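Local coordinates for protein arginyl-trna synthetase (Thermus thermophilus, PDB 1IQ0) that probably attaches L-arginine to its cognate tRNA at the expense of ATP, releasing AMP and diphosphate, as an aminoacyl-tRNA synthetase of the first class, at residues A222-A225 / T226-A229; T387-E391 / G392-S396; G440-R443 / F444-K448; E522-P525 / H526-A529. All blocks are in the same frame, centred on the assembly; numbering follows the deposited sequence.

Contacts 2, 3 and 4 form a connected series, whereas contact 1 stands apart. Val-388 CG1 of contact 2 lies 3.9 Å from Met-446 CE of contact 3, so the strand 380-390 rests on helix 430-448. That helix then meets the start of helix 525-544 in contact 4, where Phe-444 CZ is 3.5 Å from Ala-529 O, and thereby joins the catalytic region to the anticodon-binding region. Contact 1 has its centre about 17 Å from that of contact 3 and about 21 Å from that of contact 2. Contacts 1 and 2 nevertheless share a neighbour, the predicted 'HIGH' region, which in this synthetase class belongs to the ATP site: Gln-223 bonds to its backbone, and Met-395 packs on Val-120.

Contact 1 (A222-A225 / T226-A229); sequences AQMA and TMHA
Met-227 lies back along Gln-223 and Met-224 in a local contact between successive turns near the end of helix 213-229, within the catalytic region. The evidence is its extended chain: with CG beside the backbone N (chi1 -67°) and chi2 at 169°, the thioether runs back along the helix. CE ends 3.9 Å from Gln-223 CB, and SD stands 3.9 Å from Met-224 CA. An alanine here would remove that thioether, and the flank of Gln-223 would probably lose its cover, with a gap opening towards Tyr-234, which Met-227 also touches. Beneath the side chains, Met-227 N donates to Gln-223 O at 3.2 Å. His-228 N reaches Met-224 O at 2.9 Å, and Ala-229 N reaches Ala-225 O at 3.0 Å. Thr-226 sets its CB 3.3 Å from Gln-223 O, while its OG1 bonds to Asp-406 and Lys-175. The amide of Gln-223 leads away from this turn, and its NE2 is shared between the carbonyls of Asn-113 and Lys-116. This is regular i to i+4 alpha-helical bonding, in a helix whose Gln-223 hydrogen-bonds to the backbone of the predicted 'HIGH' region, a signature of this synthetase class.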
loop_
_atom_site.group_PDB
_atom_site.type_symbol
_atom_site.label_atom_id
_atom_site.label_comp_id
_atom_site.label_asym_id
_atom_site.label_seq_id
_atom_site.Cartn_x
_atom_site.Cartn_y
_atom_site.Cartn_z
ATOM N N ALA A 222 -22.393 6.281 2.242
ATOM C CA ALA A 222 -22.465 5.933 0.823
ATOM C C ALA A 222 -21.064 5.870 0.208
ATOM O O ALA A 222 -20.798 5.043 -0.663
ATOM C CB ALA A 222 -23.335 6.952 0.065
ATOM N N GLN A 223 -20.165 6.742 0.655
ATOM C CA GLN A 223 -18.802 6.714 0.137
ATOM C C GLN A 223 -18.167 5.408 0.591
ATOM O O GLN A 223 -17.372 4.806 -0.128
ATOM C CB GLN A 223 -17.961 7.856 0.707
ATOM C CG GLN A 223 -18.369 9.249 0.306
ATOM C CD GLN A 223 -17.468 10.270 0.961
ATOM O OE1 GLN A 223 -17.253 10.218 2.168
ATOM N NE2 GLN A 223 -16.927 11.195 0.174
ATOM N N MET A 224 -18.526 4.984 1.799
ATOM C CA MET A 224 -17.975 3.765 2.375
ATOM C C MET A 224 -18.362 2.517 1.591
ATOM O O MET A 224 -17.655 1.512 1.647
ATOM C CB MET A 224 -18.407 3.627 3.839
ATOM C CG MET A 224 -17.609 2.591 4.619
ATOM S SD MET A 224 -17.724 2.852 6.412
ATOM C CE MET A 224 -17.102 4.522 6.533
ATOM N N ALA A 225 -19.476 2.573 0.865
ATOM C CA ALA A 225 -19.895 1.424 0.066
ATOM C C ALA A 225 -18.866 1.232 -1.052
ATOM O O ALA A 225 -18.550 0.105 -1.440
ATOM C CB ALA A 225 -21.284 1.659 -0.519
ATOM N N THR A 226 -18.340 2.346 -1.556
ATOM C CA THR A 226 -17.334 2.320 -2.611
ATOM C C THR A 226 -16.005 1.788 -2.047
ATOM O O THR A 226 -15.325 0.978 -2.685
ATOM C CB THR A 226 -17.111 3.734 -3.186
ATOM O OG1 THR A 226 -18.369 4.283 -3.594
ATOM C CG2 THR A 226 -16.170 3.690 -4.385
ATOM N N MET A 227 -15.645 2.245 -0.851
ATOM C CA MET A 227 -14.412 1.805 -0.199
ATOM C C MET A 227 -14.468 0.291 -0.019
ATOM O O MET A 227 -13.492 -0.413 -0.268
ATOM C CB MET A 227 -14.272 2.472 1.171
ATOM C CG MET A 227 -14.060 3.980 1.121
ATOM S SD MET A 227 -14.221 4.746 2.759
ATOM C CE MET A 227 -14.747 6.439 2.292
ATOM N N HIS A 228 -15.626 -0.190 0.422
ATOM C CA HIS A 228 -15.856 -1.610 0.642
ATOM C C HIS A 228 -15.740 -2.399 -0.667
ATOM O O HIS A 228 -15.128 -3.464 -0.701
ATOM C CB HIS A 228 -17.246 -1.826 1.246
ATOM C CG HIS A 228 -17.563 -3.263 1.520
ATOM N ND1 HIS A 228 -16.970 -3.975 2.544
ATOM C CD2 HIS A 228 -18.377 -4.135 0.878
ATOM C CE1 HIS A 228 -17.404 -5.222 2.517
ATOM N NE2 HIS A 228 -18.259 -5.346 1.516
ATOM N N ALA A 229 -16.319 -1.872 -1.742
ATOM C CA ALA A 229 -16.270 -2.551 -3.036
ATOM C C ALA A 229 -14.850 -2.592 -3.580
ATOM O O ALA A 229 -14.538 -3.411 -4.438
ATOM C CB ALA A 229 -17.189 -1.856 -4.038
#

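Contact 2 (T387-E391 / G392-S396); sequences TVLLE and GRQMS
Arg-393 O accepts Leu-390 N at 2.9 Å, in the carbonyl plane and on a lone pair, and also has the CA-H of Leu-389 close by, with CA at 3.3 Å, a weaker contact. The return bond, Arg-393 N to Leu-390 O, is 3.0 Å long, but its donor stands 68° out of the carbonyl plane. Together they make a single antiparallel bridge closed by a type I' turn, with Glu-391 and Gly-392 both at positive phi. Outside the pair, Asp-456 takes the Gly-392 N-H, and Tyr-459 N bonds to Glu-391 OE2. Farther along, Leu-389 CD2 rests 3.5 Å from Gln-394 CA. Gln-394 bends at chi2 (56°), which carries its amide back until NE2 is 3.3 Å from Thr-387 CG2, the two side chains crossing at about a right angle; its OE1 accepts a weak bond from Met-395 N. On another flank, Met-395 SD meets Leu-390 CB at 3.8 Å. The sequence Gln-Met-Ser here is probably the counterpart of the first part of the class-I KMSKS signature. Backbone bonds thus fix the turn, while the segment beyond it leans on the Thr-387 methyl with an amide, and on Leu-389 and Leu-390 by van der Waals contact, in keeping with the poor order of Met-395.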
loop_
_atom_site.group_PDB
_atom_site.type_symbol
_atom_site.label_atom_id
_atom_site.label_comp_id
_atom_site.label_asym_id
_atom_site.label_seq_id
_atom_site.Cartn_x
_atom_site.Cartn_y
_atom_site.Cartn_z
ATOM N N THR A 387 -0.867 11.454 -10.398
ATOM C CA THR A 387 -2.215 11.487 -10.953
ATOM C C THR A 387 -2.574 10.219 -11.722
ATOM O O THR A 387 -1.703 9.515 -12.232
ATOM C CB THR A 387 -2.366 12.674 -11.929
ATOM O OG1 THR A 387 -1.844 13.862 -11.324
ATOM C CG2 THR A 387 -3.826 12.898 -12.285
ATOM N N VAL A 388 -3.872 9.955 -11.802
ATOM C CA VAL A 388 -4.390 8.813 -12.529
ATOM C C VAL A 388 -5.334 9.327 -13.610
ATOM O O VAL A 388 -6.290 10.050 -13.320
ATOM C CB VAL A 388 -5.180 7.850 -11.616
ATOM C CG1 VAL A 388 -5.824 6.753 -12.466
ATOM C CG2 VAL A 388 -4.255 7.234 -10.584
ATOM N N LEU A 389 -5.050 8.962 -14.855
ATOM C CA LEU A 389 -5.882 9.368 -15.983
ATOM C C LEU A 389 -6.845 8.232 -16.313
ATOM O O LEU A 389 -6.565 7.068 -16.019
ATOM C CB LEU A 389 -5.009 9.661 -17.211
ATOM C CG LEU A 389 -3.885 10.686 -17.056
ATOM C CD1 LEU A 389 -3.075 10.773 -18.341
ATOM C CD2 LEU A 389 -4.483 12.036 -16.714
ATOM N N LEU A 390 -7.981 8.573 -16.911
ATOM C CA LEU A 390 -8.963 7.571 -17.316
ATOM C C LEU A 390 -9.068 7.663 -18.839
ATOM O O LEU A 390 -9.574 8.650 -19.379
ATOM C CB LEU A 390 -10.328 7.840 -16.677
ATOM C CG LEU A 390 -11.424 6.834 -17.073
ATOM C CD1 LEU A 390 -11.011 5.425 -16.654
ATOM C CD2 LEU A 390 -12.740 7.213 -16.411
ATOM N N GLU A 391 -8.569 6.638 -19.525
ATOM C CA GLU A 391 -8.578 6.610 -20.982
ATOM C C GLU A 391 -7.819 7.820 -21.529
ATOM O O GLU A 391 -8.273 8.478 -22.462
ATOM C CB GLU A 391 -10.015 6.612 -21.510
ATOM C CG GLU A 391 -10.787 5.302 -21.295
ATOM C CD GLU A 391 -10.201 4.120 -22.069
ATOM O OE1 GLU A 391 -9.604 4.343 -23.144
ATOM O OE2 GLU A 391 -10.351 2.967 -21.611
ATOM N N GLY A 392 -6.661 8.102 -20.930
ATOM C CA GLY A 392 -5.834 9.223 -21.350
ATOM C C GLY A 392 -6.411 10.590 -21.025
ATOM O O GLY A 392 -5.907 11.611 -21.490
ATOM N N ARG A 393 -7.463 10.615 -20.215
ATOM C CA ARG A 393 -8.122 11.861 -19.851
ATOM C C ARG A 393 -7.904 12.247 -18.389
ATOM O O ARG A 393 -8.013 11.413 -17.487
ATOM C CB ARG A 393 -9.624 11.742 -20.125
ATOM C CG ARG A 393 -10.414 13.018 -19.905
ATOM C CD ARG A 393 -9.991 14.099 -20.886
ATOM N NE ARG A 393 -10.034 13.630 -22.269
ATOM C CZ ARG A 393 -11.123 13.154 -22.868
ATOM N NH1 ARG A 393 -12.270 13.081 -22.208
ATOM N NH2 ARG A 393 -11.062 12.752 -24.130
ATOM N N GLN A 394 -7.592 13.518 -18.161
ATOM C CA GLN A 394 -7.385 14.026 -16.812
ATOM C C GLN A 394 -8.763 14.255 -16.199
ATOM O O GLN A 394 -9.641 14.813 -16.851
ATOM C CB GLN A 394 -6.604 15.343 -16.862
ATOM C CG GLN A 394 -6.497 16.078 -15.534
ATOM C CD GLN A 394 -5.887 15.228 -14.437
ATOM O OE1 GLN A 394 -6.512 14.289 -13.940
ATOM N NE2 GLN A 394 -4.656 15.551 -14.056
ATOM N N MET A 395 -8.954 13.816 -14.958
ATOM C CA MET A 395 -10.238 13.989 -14.284
ATOM C C MET A 395 -10.252 15.232 -13.401
ATOM O O MET A 395 -10.436 15.146 -12.186
ATOM C CB MET A 395 -10.572 12.756 -13.441
ATOM C CG MET A 395 -11.773 11.966 -13.948
ATOM S SD MET A 395 -11.528 11.237 -15.584
ATOM C CE MET A 395 -12.096 12.560 -16.658
ATOM N N SER A 396 -10.060 16.387 -14.028
ATOM C CA SER A 396 -10.048 17.661 -13.322
ATOM C C SER A 396 -10.742 18.723 -14.170
ATOM O O SER A 396 -10.347 19.889 -14.178
ATOM C CB SER A 396 -8.605 18.085 -13.032
ATOM O OG SER A 396 -8.562 19.305 -12.316
#

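Contact 3 (G440-R443 / F444-K448); sequences GAIR and FSMVK
Phe-444 sits one helical turn after Gly-440, deep in helix 430-448, an alpha-helix of the Rossmann-type catalytic region that packs on helix 120-138 and strand 455-457 and, with another side, on helix 525-544. The tight part is here. Phe-444 N donates to Gly-440 O at 3.0 Å, and Phe-444 CB is only 3.1 Å from the same oxygen. The ring, with CG anti to the backbone N (chi1 -165°), is directed away from residues 440-443, into a buried apolar setting of Ala-529, Leu-533, Leu-584 and Ile-586. One residue on, Ser-445 N bonds to Ala-441 O at 3.0 Å. Met-446 N to Ile-442 O is nearly linear at the hydrogen, 168°. A chi1 of -70° sets Met-446 CG beside its backbone N and 3.3 Å from Ile-442 O; later bends lead SD and CE on, and the side chain packs on Arg-124 and Ala-127 of helix 120-138. Arg-443 carries its charge away from this turn to a salt bridge with Asp-130, a pairing that would probably steady the buried guanidinium.

Towards Lys-448 the link between the two segments slackens. Val-447 N to Arg-443 O is a weak bond of 3.5 Å, and Lys-448, partly exposed, has no contact with residues 440-443; its NZ bonds to Asp-468 O. Instead, Phe-444 O gathers two backbone donors, Val-447 N at 3.2 Å and Lys-448 N at 3.0 Å.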
loop_
_atom_site.group_PDB
_atom_site.type_symbol
_atom_site.label_atom_id
_atom_site.label_comp_id
_atom_site.label_asym_id
_atom_site.label_seq_id
_atom_site.Cartn_x
_atom_site.Cartn_y
_atom_site.Cartn_z
ATOM N N GLY A 440 -9.755 -7.087 -9.576
ATOM C CA GLY A 440 -8.354 -7.429 -9.760
ATOM C C GLY A 440 -7.679 -6.519 -10.767
ATOM O O GLY A 440 -6.519 -6.132 -10.599
ATOM N N ALA A 441 -8.404 -6.177 -11.828
ATOM C CA ALA A 441 -7.867 -5.301 -12.856
ATOM C C ALA A 441 -7.584 -3.926 -12.252
ATOM O O ALA A 441 -6.519 -3.346 -12.460
ATOM C CB ALA A 441 -8.862 -5.174 -13.993
ATOM N N ILE A 442 -8.549 -3.420 -11.496
ATOM C CA ILE A 442 -8.433 -2.114 -10.858
ATOM C C ILE A 442 -7.368 -2.061 -9.756
ATOM O O ILE A 442 -6.466 -1.215 -9.802
ATOM C CB ILE A 442 -9.816 -1.677 -10.302
ATOM C CG1 ILE A 442 -10.773 -1.462 -11.479
ATOM C CG2 ILE A 442 -9.677 -0.399 -9.461
ATOM C CD1 ILE A 442 -12.211 -1.219 -11.080
ATOM N N ARG A 443 -7.451 -2.962 -8.781
ATOM C CA ARG A 443 -6.469 -2.978 -7.693
ATOM C C ARG A 443 -5.046 -3.195 -8.184
ATOM O O ARG A 443 -4.104 -2.586 -7.663
ATOM C CB ARG A 443 -6.815 -4.051 -6.656
ATOM C CG ARG A 443 -8.048 -3.739 -5.834
ATOM C CD ARG A 443 -7.919 -2.414 -5.093
ATOM N NE ARG A 443 -7.442 -2.546 -3.717
ATOM C CZ ARG A 443 -6.176 -2.718 -3.364
ATOM N NH1 ARG A 443 -5.214 -2.788 -4.293
ATOM N NH2 ARG A 443 -5.867 -2.806 -2.080
ATOM N N PHE A 444 -4.871 -4.045 -9.192
ATOM C CA PHE A 444 -3.523 -4.297 -9.706
ATOM C C PHE A 444 -2.989 -3.104 -10.484
ATOM O O PHE A 444 -1.826 -2.736 -10.352
ATOM C CB PHE A 444 -3.485 -5.538 -10.610
ATOM C CG PHE A 444 -2.091 -6.044 -10.857
ATOM C CD1 PHE A 444 -1.463 -6.862 -9.926
ATOM C CD2 PHE A 444 -1.377 -5.644 -11.982
ATOM C CE1 PHE A 444 -0.141 -7.273 -10.107
ATOM C CE2 PHE A 444 -0.058 -6.045 -12.174
ATOM C CZ PHE A 444 0.561 -6.860 -11.233
ATOM N N SER A 445 -3.835 -2.505 -11.313
ATOM C CA SER A 445 -3.425 -1.337 -12.092
ATOM C C SER A 445 -2.975 -0.186 -11.176
ATOM O O SER A 445 -1.945 0.445 -11.400
ATOM C CB SER A 445 -4.588 -0.861 -12.965
ATOM O OG SER A 445 -4.287 0.384 -13.577
ATOM N N MET A 446 -3.758 0.083 -10.142
ATOM C CA MET A 446 -3.449 1.164 -9.206
ATOM C C MET A 446 -2.151 0.999 -8.424
ATOM O O MET A 446 -1.604 1.976 -7.909
ATOM C CB MET A 446 -4.609 1.338 -8.224
ATOM C CG MET A 446 -5.877 1.911 -8.854
ATOM S SD MET A 446 -5.518 3.515 -9.624
ATOM C CE MET A 446 -5.306 3.003 -11.357
ATOM N N VAL A 447 -1.628 -0.221 -8.355
ATOM C CA VAL A 447 -0.419 -0.425 -7.575
ATOM C C VAL A 447 0.821 -0.991 -8.287
ATOM O O VAL A 447 1.907 -1.023 -7.709
ATOM C CB VAL A 447 -0.765 -1.300 -6.330
ATOM C CG1 VAL A 447 -0.831 -2.784 -6.710
ATOM C CG2 VAL A 447 0.229 -1.051 -5.242
ATOM N N LYS A 448 0.694 -1.421 -9.539
ATOM C CA LYS A 448 1.861 -1.969 -10.233
ATOM C C LYS A 448 2.888 -0.907 -10.651
ATOM O O LYS A 448 4.070 -1.211 -10.833
ATOM C CB LYS A 448 1.429 -2.752 -11.470
ATOM C CG LYS A 448 1.077 -1.890 -12.659
ATOM C CD LYS A 448 0.934 -2.733 -13.923
ATOM C CE LYS A 448 0.605 -1.866 -15.128
ATOM N NZ LYS A 448 0.376 -2.670 -16.362
#

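Contact 4 (E522-P525 / H526-A529); sequences ERTP and HVLA
The first turn of helix 525-544, in the DALR anticodon-binding region, is built around Thr-524, Pro-525 and the residues that follow them. Helix 512-522 ends just before it: Arg-523 breaks away at positive phi (59°), and Thr-524 is extended. Two carbonyls then start the new helix. Thr-524 O accepts Val-527 N at 3.1 Å, with the donor well above the carbonyl plane. Pro-525 O accepts Ala-529 N at 3.0 Å in its carbonyl plane, a nearly straight bond with 167° at the hydrogen; Leu-528 N adds a weak bond to the same oxygen at 2.8 Å.

Two side chains pack against Thr-524. His-526 places CG between its backbone N and carbonyl carbon, the crowded position (chi1 72°), which turns the imidazole back against Thr-524 until CE1 is 3.4 Å from Thr-524 CB and 3.6 Å from Thr-524 CG2. The two side chains cross obliquely. Thr-524 OG1, for its part, touches Val-527 CG2 at 3.4 Å. A glycine in place of Thr-524 would take away CB, OG1 and CG2, and the imidazole would probably be freer to turn, with Val-527 CG2 left without this neighbour.

Beyond the turn, the ring of Pro-525 packs against Leu-128, Ala-131, Ile-132 and Ile-135 of helix 120-138, and His-526 reaches Glu-450 and Pro-451. Pro-525 itself has no N-H to satisfy at the start of the helix, while its carbonyl serves the turn that follows and its apolar ring seats the helix start on the catalytic region.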
loop_
_atom_site.group_PDB
_atom_site.type_symbol
_atom_site.label_atom_id
_atom_site.label_comp_id
_atom_site.label_asym_id
_atom_site.label_seq_id
_atom_site.Cartn_x
_atom_site.Cartn_y
_atom_site.Cartn_z
ATOM N N GLU A 522 10.396 -0.771 2.241
ATOM C CA GLU A 522 10.502 0.424 1.406
ATOM C C GLU A 522 9.152 1.092 1.162
ATOM O O GLU A 522 9.087 2.170 0.576
ATOM C CB GLU A 522 11.140 0.068 0.059
ATOM C CG GLU A 522 12.482 -0.628 0.193
ATOM C CD GLU A 522 13.477 0.205 0.975
ATOM O OE1 GLU A 522 14.374 -0.380 1.617
ATOM O OE2 GLU A 522 13.365 1.447 0.943
ATOM N N ARG A 523 8.080 0.443 1.611
ATOM C CA ARG A 523 6.737 0.975 1.437
ATOM C C ARG A 523 6.464 1.160 -0.051
ATOM O O ARG A 523 6.022 2.222 -0.505
ATOM C CB ARG A 523 6.599 2.299 2.207
ATOM C CG ARG A 523 6.511 2.090 3.723
ATOM C CD ARG A 523 6.495 3.381 4.536
ATOM N NE ARG A 523 7.840 3.917 4.697
ATOM C CZ ARG A 523 8.396 4.783 3.863
ATOM N NH1 ARG A 523 7.710 5.227 2.811
ATOM N NH2 ARG A 523 9.647 5.176 4.059
ATOM N N THR A 524 6.741 0.103 -0.808
ATOM C CA THR A 524 6.547 0.115 -2.248
ATOM C C THR A 524 5.850 -1.152 -2.721
ATOM O O THR A 524 6.495 -2.138 -3.083
ATOM C CB THR A 524 7.891 0.248 -2.991
ATOM O OG1 THR A 524 8.802 -0.746 -2.509
ATOM C CG2 THR A 524 8.490 1.645 -2.785
ATOM N N PRO A 525 4.511 -1.149 -2.708
ATOM C CA PRO A 525 3.748 -2.316 -3.147
ATOM C C PRO A 525 4.053 -2.739 -4.578
ATOM O O PRO A 525 3.929 -3.926 -4.917
ATOM C CB PRO A 525 2.304 -1.860 -2.979
ATOM C CG PRO A 525 2.394 -0.977 -1.753
ATOM C CD PRO A 525 3.631 -0.155 -2.068
ATOM N N HIS A 526 4.450 -1.785 -5.422
ATOM C CA HIS A 526 4.737 -2.115 -6.814
ATOM C C HIS A 526 5.815 -3.195 -6.957
ATOM O O HIS A 526 5.866 -3.889 -7.973
ATOM C CB HIS A 526 5.139 -0.870 -7.617
ATOM C CG HIS A 526 6.501 -0.346 -7.292
ATOM N ND1 HIS A 526 6.716 0.639 -6.354
ATOM C CD2 HIS A 526 7.720 -0.671 -7.784
ATOM C CE1 HIS A 526 8.009 0.901 -6.281
ATOM N NE2 HIS A 526 8.641 0.119 -7.137
ATOM N N VAL A 527 6.667 -3.340 -5.945
ATOM C CA VAL A 527 7.712 -4.358 -5.995
ATOM C C VAL A 527 7.067 -5.745 -5.894
ATOM O O VAL A 527 7.513 -6.693 -6.530
ATOM C CB VAL A 527 8.746 -4.166 -4.857
ATOM C CG1 VAL A 527 9.695 -5.360 -4.797
ATOM C CG2 VAL A 527 9.549 -2.885 -5.105
ATOM N N LEU A 528 6.001 -5.855 -5.111
ATOM C CA LEU A 528 5.317 -7.133 -4.969
ATOM C C LEU A 528 4.527 -7.384 -6.247
ATOM O O LEU A 528 4.500 -8.496 -6.767
ATOM C CB LEU A 528 4.347 -7.107 -3.789
ATOM C CG LEU A 528 3.991 -8.435 -3.103
ATOM C CD1 LEU A 528 2.540 -8.376 -2.671
ATOM C CD2 LEU A 528 4.222 -9.627 -4.016
ATOM N N ALA A 529 3.879 -6.333 -6.740
ATOM C CA ALA A 529 3.087 -6.424 -7.951
ATOM C C ALA A 529 3.960 -6.919 -9.091
ATOM O O ALA A 529 3.576 -7.826 -9.822
ATOM C CB ALA A 529 2.495 -5.056 -8.295
#